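Local structure of Serine/threonine-protein kinase Tel1 (Chaetomium thermophilum, 6SKY) at residues Phe1752-Leu1757 against Leu1824-Asn1829; Val2422-Phe2427 against Val2453-Val2458; Asp2459-Gly2464 against Leu2568-Val2573. The protein probably acts as an ATP-dependent serine/threonine kinase that senses DNA damage and activates checkpoint signalling. All coordinates share one frame; numbering follows the deposited sequence.

Contact 1: Phe1752-Leu1757 against Leu1824-Asn1829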
loop_
_atom_site.group_PDB
_atom_site.type_symbol
_atom_site.label_atom_id
_atom_site.label_comp_id
_atom_site.label_asym_id
_atom_site.label_seq_id
_atom_site.Cartn_x
_atom_site.Cartn_y
_atom_site.Cartn_z
ATOM N N PHE A 1752 -17.094 33.520 51.113
ATOM C CA PHE A 1752 -16.769 32.101 51.173
ATOM C C PHE A 1752 -17.969 31.223 50.872
ATOM O O PHE A 1752 -18.266 30.300 51.633
ATOM C CB PHE A 1752 -16.221 31.734 52.549
ATOM C CG PHE A 1752 -14.812 32.164 52.775
ATOM C CD1 PHE A 1752 -13.783 31.604 52.049
ATOM C CD2 PHE A 1752 -14.511 33.112 53.727
ATOM C CE1 PHE A 1752 -12.482 31.992 52.259
ATOM C CE2 PHE A 1752 -13.212 33.505 53.940
ATOM C CZ PHE A 1752 -12.196 32.944 53.205
ATOM N N SER A 1753 -18.657 31.475 49.765
ATOM C CA SER A 1753 -19.812 30.662 49.421
ATOM C C SER A 1753 -20.040 30.757 47.925
ATOM O O SER A 1753 -19.656 31.734 47.284
ATOM C CB SER A 1753 -21.061 31.099 50.187
ATOM O OG SER A 1753 -21.417 32.429 49.864
ATOM N N ALA A 1754 -20.682 29.729 47.380
ATOM C CA ALA A 1754 -20.910 29.668 45.950
ATOM C C ALA A 1754 -21.770 30.845 45.496
ATOM O O ALA A 1754 -22.292 31.619 46.298
ATOM C CB ALA A 1754 -21.569 28.347 45.570
ATOM N N ARG A 1755 -21.861 31.000 44.178
ATOM C CA ARG A 1755 -22.602 32.077 43.530
ATOM C C ARG A 1755 -21.953 33.430 43.785
ATOM O O ARG A 1755 -22.324 34.427 43.160
ATOM C CB ARG A 1755 -24.063 32.096 43.987
ATOM C CG ARG A 1755 -24.876 30.950 43.438
ATOM C CD ARG A 1755 -24.894 30.993 41.926
ATOM N NE ARG A 1755 -25.158 29.684 41.346
ATOM C CZ ARG A 1755 -25.210 29.447 40.040
ATOM N NH1 ARG A 1755 -25.023 30.436 39.179
ATOM N NH2 ARG A 1755 -25.450 28.220 39.595
ATOM N N ALA A 1756 -20.961 33.467 44.668
ATOM C CA ALA A 1756 -20.132 34.647 44.832
ATOM C C ALA A 1756 -18.991 34.674 43.841
ATOM O O ALA A 1756 -18.293 35.683 43.753
ATOM C CB ALA A 1756 -19.568 34.720 46.250
ATOM N N LEU A 1757 -18.785 33.589 43.101
ATOM C CA LEU A 1757 -17.772 33.576 42.064
ATOM C C LEU A 1757 -18.173 34.401 40.850
ATOM O O LEU A 1757 -17.327 34.655 39.990
ATOM C CB LEU A 1757 -17.486 32.135 41.647
ATOM C CG LEU A 1757 -16.120 31.855 41.029
ATOM C CD1 LEU A 1757 -15.065 31.809 42.097
ATOM C CD2 LEU A 1757 -16.150 30.564 40.263
ATOM N N LEU A 1824 -13.829 25.503 47.801
ATOM C CA LEU A 1824 -13.352 25.038 46.504
ATOM C C LEU A 1824 -14.180 23.881 45.978
ATOM O O LEU A 1824 -14.291 23.706 44.762
ATOM C CB LEU A 1824 -11.889 24.626 46.599
ATOM C CG LEU A 1824 -10.842 25.724 46.520
ATOM C CD1 LEU A 1824 -9.503 25.152 46.878
ATOM C CD2 LEU A 1824 -10.812 26.300 45.136
ATOM N N GLN A 1825 -14.766 23.083 46.865
ATOM C CA GLN A 1825 -15.611 21.985 46.417
ATOM C C GLN A 1825 -16.838 22.475 45.668
ATOM O O GLN A 1825 -17.437 21.705 44.914
ATOM C CB GLN A 1825 -16.040 21.136 47.604
ATOM C CG GLN A 1825 -14.901 20.661 48.464
ATOM C CD GLN A 1825 -15.366 19.720 49.545
ATOM O OE1 GLN A 1825 -16.472 19.190 49.481
ATOM N NE2 GLN A 1825 -14.528 19.511 50.552
ATOM N N GLU A 1826 -17.225 23.730 45.863
ATOM C CA GLU A 1826 -18.336 24.332 45.143
ATOM C C GLU A 1826 -17.888 25.248 44.020
ATOM O O GLU A 1826 -18.588 25.360 43.011
ATOM C CB GLU A 1826 -19.213 25.129 46.108
ATOM C CG GLU A 1826 -19.858 24.295 47.191
ATOM C CD GLU A 1826 -21.083 23.559 46.700
ATOM O OE1 GLU A 1826 -21.822 24.127 45.872
ATOM O OE2 GLU A 1826 -21.308 22.412 47.139
ATOM N N TRP A 1827 -16.740 25.906 44.179
ATOM C CA TRP A 1827 -16.264 26.846 43.174
ATOM C C TRP A 1827 -15.706 26.156 41.942
ATOM O O TRP A 1827 -15.804 26.702 40.841
ATOM C CB TRP A 1827 -15.191 27.746 43.765
ATOM C CG TRP A 1827 -15.701 28.736 44.720
ATOM C CD1 TRP A 1827 -16.967 29.200 44.816
ATOM C CD2 TRP A 1827 -14.949 29.398 45.733
ATOM N NE1 TRP A 1827 -17.059 30.116 45.827
ATOM C CE2 TRP A 1827 -15.827 30.253 46.408
ATOM C CE3 TRP A 1827 -13.617 29.347 46.136
ATOM C CZ2 TRP A 1827 -15.420 31.049 47.460
ATOM C CZ3 TRP A 1827 -13.216 30.135 47.177
ATOM C CH2 TRP A 1827 -14.111 30.976 47.828
ATOM N N LEU A 1828 -15.101 24.983 42.098
ATOM C CA LEU A 1828 -14.503 24.319 40.952
ATOM C C LEU A 1828 -15.535 23.659 40.057
ATOM O O LEU A 1828 -15.257 23.444 38.875
ATOM C CB LEU A 1828 -13.475 23.290 41.415
ATOM C CG LEU A 1828 -12.213 23.850 42.072
ATOM C CD1 LEU A 1828 -11.316 22.732 42.516
ATOM C CD2 LEU A 1828 -11.472 24.779 41.146
ATOM N N ASN A 1829 -16.711 23.339 40.581
ATOM C CA ASN A 1829 -17.786 22.747 39.789
ATOM C C ASN A 1829 -18.772 23.819 39.338
ATOM O O ASN A 1829 -19.961 23.757 39.622
ATOM C CB ASN A 1829 -18.491 21.663 40.594
ATOM C CG ASN A 1829 -17.575 20.523 40.961
ATOM O OD1 ASN A 1829 -16.928 19.932 40.100
ATOM N ND2 ASN A 1829 -17.507 20.211 42.245
#

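Contact 2: Val2422-Phe2427 against Val2453-Val2458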
loop_
_atom_site.group_PDB
_atom_site.type_symbol
_atom_site.label_atom_id
_atom_site.label_comp_id
_atom_site.label_asym_id
_atom_site.label_seq_id
_atom_site.Cartn_x
_atom_site.Cartn_y
_atom_site.Cartn_z
ATOM N N VAL A 2422 38.690 17.884 -4.980
ATOM C CA VAL A 2422 37.680 17.789 -3.937
ATOM C C VAL A 2422 38.113 18.673 -2.777
ATOM O O VAL A 2422 39.285 18.638 -2.383
ATOM C CB VAL A 2422 37.485 16.338 -3.483
ATOM C CG1 VAL A 2422 36.269 16.225 -2.608
ATOM C CG2 VAL A 2422 37.363 15.437 -4.671
ATOM N N PRO A 2423 37.228 19.489 -2.218
ATOM C CA PRO A 2423 37.558 20.178 -0.971
ATOM C C PRO A 2423 37.834 19.171 0.134
ATOM O O PRO A 2423 37.144 18.163 0.262
ATOM C CB PRO A 2423 36.300 20.996 -0.679
ATOM C CG PRO A 2423 35.612 21.100 -1.968
ATOM C CD PRO A 2423 35.899 19.862 -2.713
ATOM N N THR A 2424 38.852 19.448 0.941
ATOM C CA THR A 2424 39.191 18.503 1.992
ATOM C C THR A 2424 38.191 18.504 3.132
ATOM O O THR A 2424 38.301 17.661 4.020
ATOM C CB THR A 2424 40.585 18.785 2.535
ATOM O OG1 THR A 2424 40.735 20.187 2.751
ATOM C CG2 THR A 2424 41.622 18.327 1.553
ATOM N N ARG A 2425 37.226 19.415 3.139
ATOM C CA ARG A 2425 36.208 19.383 4.176
ATOM C C ARG A 2425 35.232 18.237 3.992
ATOM O O ARG A 2425 34.435 17.975 4.896
ATOM C CB ARG A 2425 35.447 20.699 4.210
ATOM C CG ARG A 2425 34.597 20.931 3.000
ATOM C CD ARG A 2425 33.776 22.178 3.137
ATOM N NE ARG A 2425 32.758 22.257 2.100
ATOM C CZ ARG A 2425 32.947 22.813 0.910
ATOM N NH1 ARG A 2425 31.963 22.838 0.029
ATOM N NH2 ARG A 2425 34.117 23.342 0.600
ATOM N N LYS A 2426 35.267 17.558 2.848
ATOM C CA LYS A 2426 34.424 16.394 2.637
ATOM C C LYS A 2426 34.987 15.162 3.323
ATOM O O LYS A 2426 34.228 14.261 3.688
ATOM C CB LYS A 2426 34.272 16.122 1.148
ATOM C CG LYS A 2426 33.999 17.338 0.317
ATOM C CD LYS A 2426 32.545 17.684 0.308
ATOM C CE LYS A 2426 32.266 18.681 -0.785
ATOM N NZ LYS A 2426 30.819 18.868 -0.993
ATOM N N PHE A 2427 36.300 15.106 3.505
ATOM C CA PHE A 2427 36.962 13.994 4.162
ATOM C C PHE A 2427 37.321 14.285 5.606
ATOM O O PHE A 2427 37.912 13.431 6.261
ATOM C CB PHE A 2427 38.235 13.620 3.407
ATOM C CG PHE A 2427 38.035 13.404 1.952
ATOM C CD1 PHE A 2427 37.471 12.238 1.489
ATOM C CD2 PHE A 2427 38.428 14.354 1.043
ATOM C CE1 PHE A 2427 37.288 12.038 0.151
ATOM C CE2 PHE A 2427 38.246 14.151 -0.297
ATOM C CZ PHE A 2427 37.677 12.995 -0.741
ATOM N N VAL A 2453 45.865 12.939 3.778
ATOM C CA VAL A 2453 45.843 13.171 5.220
ATOM C C VAL A 2453 46.574 14.460 5.565
ATOM O O VAL A 2453 46.121 15.243 6.408
ATOM C CB VAL A 2453 46.437 11.961 5.959
ATOM C CG1 VAL A 2453 46.719 12.303 7.389
ATOM C CG2 VAL A 2453 45.493 10.799 5.889
ATOM N N TYR A 2454 47.704 14.708 4.909
ATOM C CA TYR A 2454 48.445 15.944 5.118
ATOM C C TYR A 2454 47.599 17.166 4.786
ATOM O O TYR A 2454 47.543 18.126 5.561
ATOM C CB TYR A 2454 49.710 15.907 4.269
ATOM C CG TYR A 2454 50.563 17.134 4.355
ATOM C CD1 TYR A 2454 51.460 17.298 5.385
ATOM C CD2 TYR A 2454 50.484 18.119 3.393
ATOM C CE1 TYR A 2454 52.239 18.416 5.465
ATOM C CE2 TYR A 2454 51.260 19.237 3.465
ATOM C CZ TYR A 2454 52.137 19.381 4.502
ATOM O OH TYR A 2454 52.920 20.503 4.574
ATOM N N ARG A 2455 46.932 17.153 3.632
ATOM C CA ARG A 2455 46.124 18.302 3.243
ATOM C C ARG A 2455 44.932 18.503 4.164
ATOM O O ARG A 2455 44.547 19.646 4.430
ATOM C CB ARG A 2455 45.667 18.154 1.800
ATOM C CG ARG A 2455 46.790 18.312 0.814
ATOM C CD ARG A 2455 46.294 18.361 -0.610
ATOM N NE ARG A 2455 45.664 17.115 -1.016
ATOM C CZ ARG A 2455 44.376 16.990 -1.298
ATOM N NH1 ARG A 2455 43.889 15.819 -1.657
ATOM N NH2 ARG A 2455 43.579 18.041 -1.231
ATOM N N ILE A 2456 44.336 17.424 4.671
ATOM C CA ILE A 2456 43.257 17.592 5.639
ATOM C C ILE A 2456 43.780 18.236 6.911
ATOM O O ILE A 2456 43.154 19.146 7.460
ATOM C CB ILE A 2456 42.574 16.252 5.945
ATOM C CG1 ILE A 2456 41.891 15.701 4.708
ATOM C CG2 ILE A 2456 41.557 16.437 7.037
ATOM C CD1 ILE A 2456 41.407 14.309 4.893
ATOM N N CYS A 2457 44.927 17.777 7.409
ATOM C CA CYS A 2457 45.464 18.360 8.632
ATOM C C CYS A 2457 45.930 19.791 8.439
ATOM O O CYS A 2457 46.019 20.534 9.415
ATOM C CB CYS A 2457 46.616 17.519 9.165
ATOM S SG CYS A 2457 46.144 15.861 9.615
ATOM N N VAL A 2458 46.235 20.197 7.210
ATOM C CA VAL A 2458 46.635 21.583 6.985
ATOM C C VAL A 2458 45.422 22.495 6.854
ATOM O O VAL A 2458 45.414 23.605 7.390
ATOM C CB VAL A 2458 47.552 21.678 5.758
ATOM C CG1 VAL A 2458 47.783 23.108 5.397
ATOM C CG2 VAL A 2458 48.856 21.026 6.053
#

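Contact 3: Asp2459-Gly2464 against Leu2568-Val2573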
loop_
_atom_site.group_PDB
_atom_site.type_symbol
_atom_site.label_atom_id
_atom_site.label_comp_id
_atom_site.label_asym_id
_atom_site.label_seq_id
_atom_site.Cartn_x
_atom_site.Cartn_y
_atom_site.Cartn_z
ATOM N N ASP A 2459 44.377 22.062 6.148
ATOM C CA ASP A 2459 43.216 22.932 5.995
ATOM C C ASP A 2459 42.375 22.995 7.259
ATOM O O ASP A 2459 41.887 24.066 7.626
ATOM C CB ASP A 2459 42.350 22.474 4.829
ATOM C CG ASP A 2459 43.023 22.660 3.500
ATOM O OD1 ASP A 2459 44.195 23.075 3.483
ATOM O OD2 ASP A 2459 42.382 22.389 2.469
ATOM N N HIS A 2460 42.179 21.867 7.928
ATOM C CA HIS A 2460 41.338 21.782 9.119
ATOM C C HIS A 2460 42.165 21.179 10.240
ATOM O O HIS A 2460 42.073 19.981 10.517
ATOM C CB HIS A 2460 40.083 20.960 8.839
ATOM C CG HIS A 2460 39.373 21.372 7.592
ATOM N ND1 HIS A 2460 38.304 22.236 7.597
ATOM C CD2 HIS A 2460 39.597 21.061 6.297
ATOM C CE1 HIS A 2460 37.895 22.432 6.359
ATOM N NE2 HIS A 2460 38.665 21.732 5.550
ATOM N N PRO A 2461 42.983 21.989 10.914
ATOM C CA PRO A 2461 43.937 21.416 11.872
ATOM C C PRO A 2461 43.293 20.839 13.116
ATOM O O PRO A 2461 43.776 19.829 13.638
ATOM C CB PRO A 2461 44.847 22.605 12.190
ATOM C CG PRO A 2461 44.055 23.783 11.880
ATOM C CD PRO A 2461 43.186 23.431 10.739
ATOM N N TYR A 2462 42.213 21.432 13.605
ATOM C CA TYR A 2462 41.552 20.916 14.793
ATOM C C TYR A 2462 40.734 19.666 14.519
ATOM O O TYR A 2462 40.086 19.156 15.436
ATOM C CB TYR A 2462 40.660 21.992 15.406
ATOM C CG TYR A 2462 41.367 23.303 15.588
ATOM C CD1 TYR A 2462 42.462 23.411 16.423
ATOM C CD2 TYR A 2462 40.944 24.434 14.919
ATOM C CE1 TYR A 2462 43.109 24.600 16.585
ATOM C CE2 TYR A 2462 41.588 25.627 15.076
ATOM C CZ TYR A 2462 42.667 25.706 15.909
ATOM O OH TYR A 2462 43.307 26.907 16.064
ATOM N N HIS A 2463 40.743 19.165 13.288
ATOM C CA HIS A 2463 40.088 17.917 12.947
ATOM C C HIS A 2463 41.058 16.818 12.558
ATOM O O HIS A 2463 40.641 15.663 12.463
ATOM C CB HIS A 2463 39.096 18.127 11.797
ATOM C CG HIS A 2463 37.922 18.977 12.161
ATOM N ND1 HIS A 2463 37.979 20.351 12.187
ATOM C CD2 HIS A 2463 36.662 18.646 12.518
ATOM C CE1 HIS A 2463 36.803 20.831 12.545
ATOM N NE2 HIS A 2463 35.986 19.815 12.753
ATOM N N GLY A 2464 42.329 17.133 12.333
ATOM C CA GLY A 2464 43.282 16.112 11.955
ATOM C C GLY A 2464 44.507 16.013 12.838
ATOM O O GLY A 2464 45.160 14.965 12.892
ATOM N N LEU A 2568 37.351 27.944 5.585
ATOM C CA LEU A 2568 38.681 27.601 6.092
ATOM C C LEU A 2568 39.179 28.609 7.120
ATOM O O LEU A 2568 40.383 28.845 7.239
ATOM C CB LEU A 2568 39.696 27.464 4.955
ATOM C CG LEU A 2568 40.066 26.046 4.542
ATOM C CD1 LEU A 2568 38.822 25.250 4.269
ATOM C CD2 LEU A 2568 40.955 26.069 3.325
ATOM N N ASP A 2569 38.264 29.205 7.876
ATOM C CA ASP A 2569 38.596 30.243 8.846
ATOM C C ASP A 2569 38.242 29.739 10.235
ATOM O O ASP A 2569 37.060 29.612 10.570
ATOM C CB ASP A 2569 37.857 31.540 8.530
ATOM C CG ASP A 2569 38.202 32.657 9.493
ATOM O OD1 ASP A 2569 39.351 33.144 9.452
ATOM O OD2 ASP A 2569 37.325 33.051 10.291
ATOM N N TYR A 2570 39.256 29.469 11.044
ATOM C CA TYR A 2570 39.067 28.966 12.395
ATOM C C TYR A 2570 39.579 29.964 13.422
ATOM O O TYR A 2570 40.225 29.600 14.404
ATOM C CB TYR A 2570 39.741 27.610 12.572
ATOM C CG TYR A 2570 39.057 26.514 11.803
ATOM C CD1 TYR A 2570 37.883 25.957 12.264
ATOM C CD2 TYR A 2570 39.579 26.049 10.614
ATOM C CE1 TYR A 2570 37.256 24.975 11.571
ATOM C CE2 TYR A 2570 38.954 25.068 9.914
ATOM C CZ TYR A 2570 37.793 24.533 10.399
ATOM O OH TYR A 2570 37.157 23.541 9.704
ATOM N N SER A 2571 39.296 31.242 13.199
ATOM C CA SER A 2571 39.646 32.280 14.157
ATOM C C SER A 2571 38.524 32.561 15.139
ATOM O O SER A 2571 38.789 33.009 16.259
ATOM C CB SER A 2571 40.020 33.566 13.423
ATOM O OG SER A 2571 38.963 33.984 12.579
ATOM N N HIS A 2572 37.282 32.295 14.757
ATOM C CA HIS A 2572 36.134 32.520 15.620
ATOM C C HIS A 2572 35.965 31.444 16.680
ATOM O O HIS A 2572 34.901 31.374 17.300
ATOM C CB HIS A 2572 34.860 32.605 14.782
ATOM C CG HIS A 2572 34.519 31.331 14.078
ATOM N ND1 HIS A 2572 33.747 30.347 14.653
ATOM C CD2 HIS A 2572 34.853 30.876 12.848
ATOM C CE1 HIS A 2572 33.617 29.341 13.807
ATOM N NE2 HIS A 2572 34.279 29.636 12.704
ATOM N N VAL A 2573 36.972 30.606 16.896
ATOM C CA VAL A 2573 36.869 29.488 17.828
ATOM C C VAL A 2573 37.388 29.927 19.190
ATOM O O VAL A 2573 38.476 30.509 19.278
ATOM C CB VAL A 2573 37.641 28.267 17.310
ATOM C CG1 VAL A 2573 37.061 26.993 17.885
ATOM C CG2 VAL A 2573 37.614 28.231 15.803
#

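Contact 1: Phe1752-Leu1757 against Leu1824-Asn1829
The indole of W1827 has the CD1 methyl of L1757 over one face and the carbonyl oxygen of S1753 at its edge, in the ring plane. This is helix-to-loop packing within an alpha solenoid: W1827 belongs to helix 1815-1827, and the loop leading to helix 1762-1771 bends past it. L1757 CD1 stands 4.2 Å from the centroid of the five-membered ring of W1827, close enough to the ring normal (15°) for a CH-pi contact. Because L1757 turns CG opposite its own backbone N (chi1 -156°), its branches reach the partner, CD2 lying 3.9 Å from W1827 O. At the edge, W1827 NE1 gives a weak but fairly straight hydrogen bond to S1753 O at 3.4 Å. Tryptophan suits this place, joining a broad apolar surface to a single N-H. A serine here would probably leave S1753 O without this donor and open a gap beside L1757. F1752 approaches the six-membered ring obliquely, its CD1 4.3 Å from W1827 CH2, and leans also on L1766 and L1770 of helix 1762-1771. Next to W1827, E1826 meets the loop with its CB, 4.0 Å from A1754 CB.

Contact 2: Val2422-Phe2427 against Val2453-Val2458
V2422 makes only a distant approach: its O lies near the guanidinium plane of R2455, 4.5 Å from NH2. After P2423, T2424 carries the centre of the contact between a turn of the FAT region and helix 2444-2459. Its CG2 methyl meets the guanidinium obliquely, 3.4 Å from R2455 NH2, while T2424 CB packs 4.0 Å from I2456 CG1. Threonine suits the place because its two branches do different work. With chi1 at 45°, CG2 lies beside R2455, and OG1 is left to hydrogen-bond D2459 OD2, just beyond the helix segment. R2455 bends at chi3 (-64°), which brings its NH2 back beside that methyl. R2425 and K2426 turn the other way, forming salt bridges with D2389 and D2392 respectively. The chain then curls round, F2427 N bonding to T2424 O, and brings F2427 to the helix. Here it is CB, not the ring, that touches, 3.6 Å from I2456 CD1. The longer branch of I2456 runs along the turn, CG1 at T2424 and CD1 at F2427, and the residue also meets M2431 and L2434 of helix 2431-2434. The two segments, then, are held by van der Waals packing, including a methyl against a guanidinium, whereas the polar ends of the turn are satisfied by residues outside the pair.

Contact 3: Asp2459-Gly2464 against Leu2568-Val2573
A nearly straight bond of 2.7 Å between H2460 ND1 and Y2570 OH joins two aromatic side chains rim to rim, and either could be its donor. With Y2462 they form an aromatic cluster that fastens the junction of helices 2444-2459 and 2461-2472, in the FAT region, to the loop before strand 2576-2585, in the antiparallel sheet of the kinase N-lobe. The phenol oxygen lies in the imidazole plane and ND1 in the phenol plane, although the rings are turned 76° apart. S2565 N also bonds to Y2570 OH, so this oxygen has two polar partners. Tyrosine suits the place, offering a hydroxyl at its tip and a ring along its length. Y2462 sends its edge toward the face of Y2570 in an offset edge-to-face pair, centroids 6.0 Å apart. Its CE2 also rests 3.7 Å from Y2570 CB, which lies near the Y2462 ring plane. H2460 has left the helical conformation, and its CG, placed opposite the carbonyl carbon (chi1 -49°), carries the imidazole to the loop. H2463 uses NE2 to bond I2562 O. L2568 divides its methyls between two neighbours: CD1 lies 3.6 Å from H2460 CE1, and CD2 4.0 Å from D2459 CG.

How the contacts relate
Contact 1 comes first along the chain, far off in the helical solenoid: its centre is 73 Å from that of contact 2 and 67 Å from that of contact 3, across the chain's centre from both. Contacts 2 and 3 follow in series and touch, their centres 11 Å apart. Helix 2444-2459 runs into helix 2461-2472, and the two contacts share that corner, where R2425 CB of contact 2 lies 3.6 Å from H2460 NE2 of contact 3. Together they link the turn before helix 2431-2434, the consecutive FAT helices and the loop before strand 2576-2585, which is consistent with a close junction between the FAT region and the kinase domain, away from the nucleotide pocket.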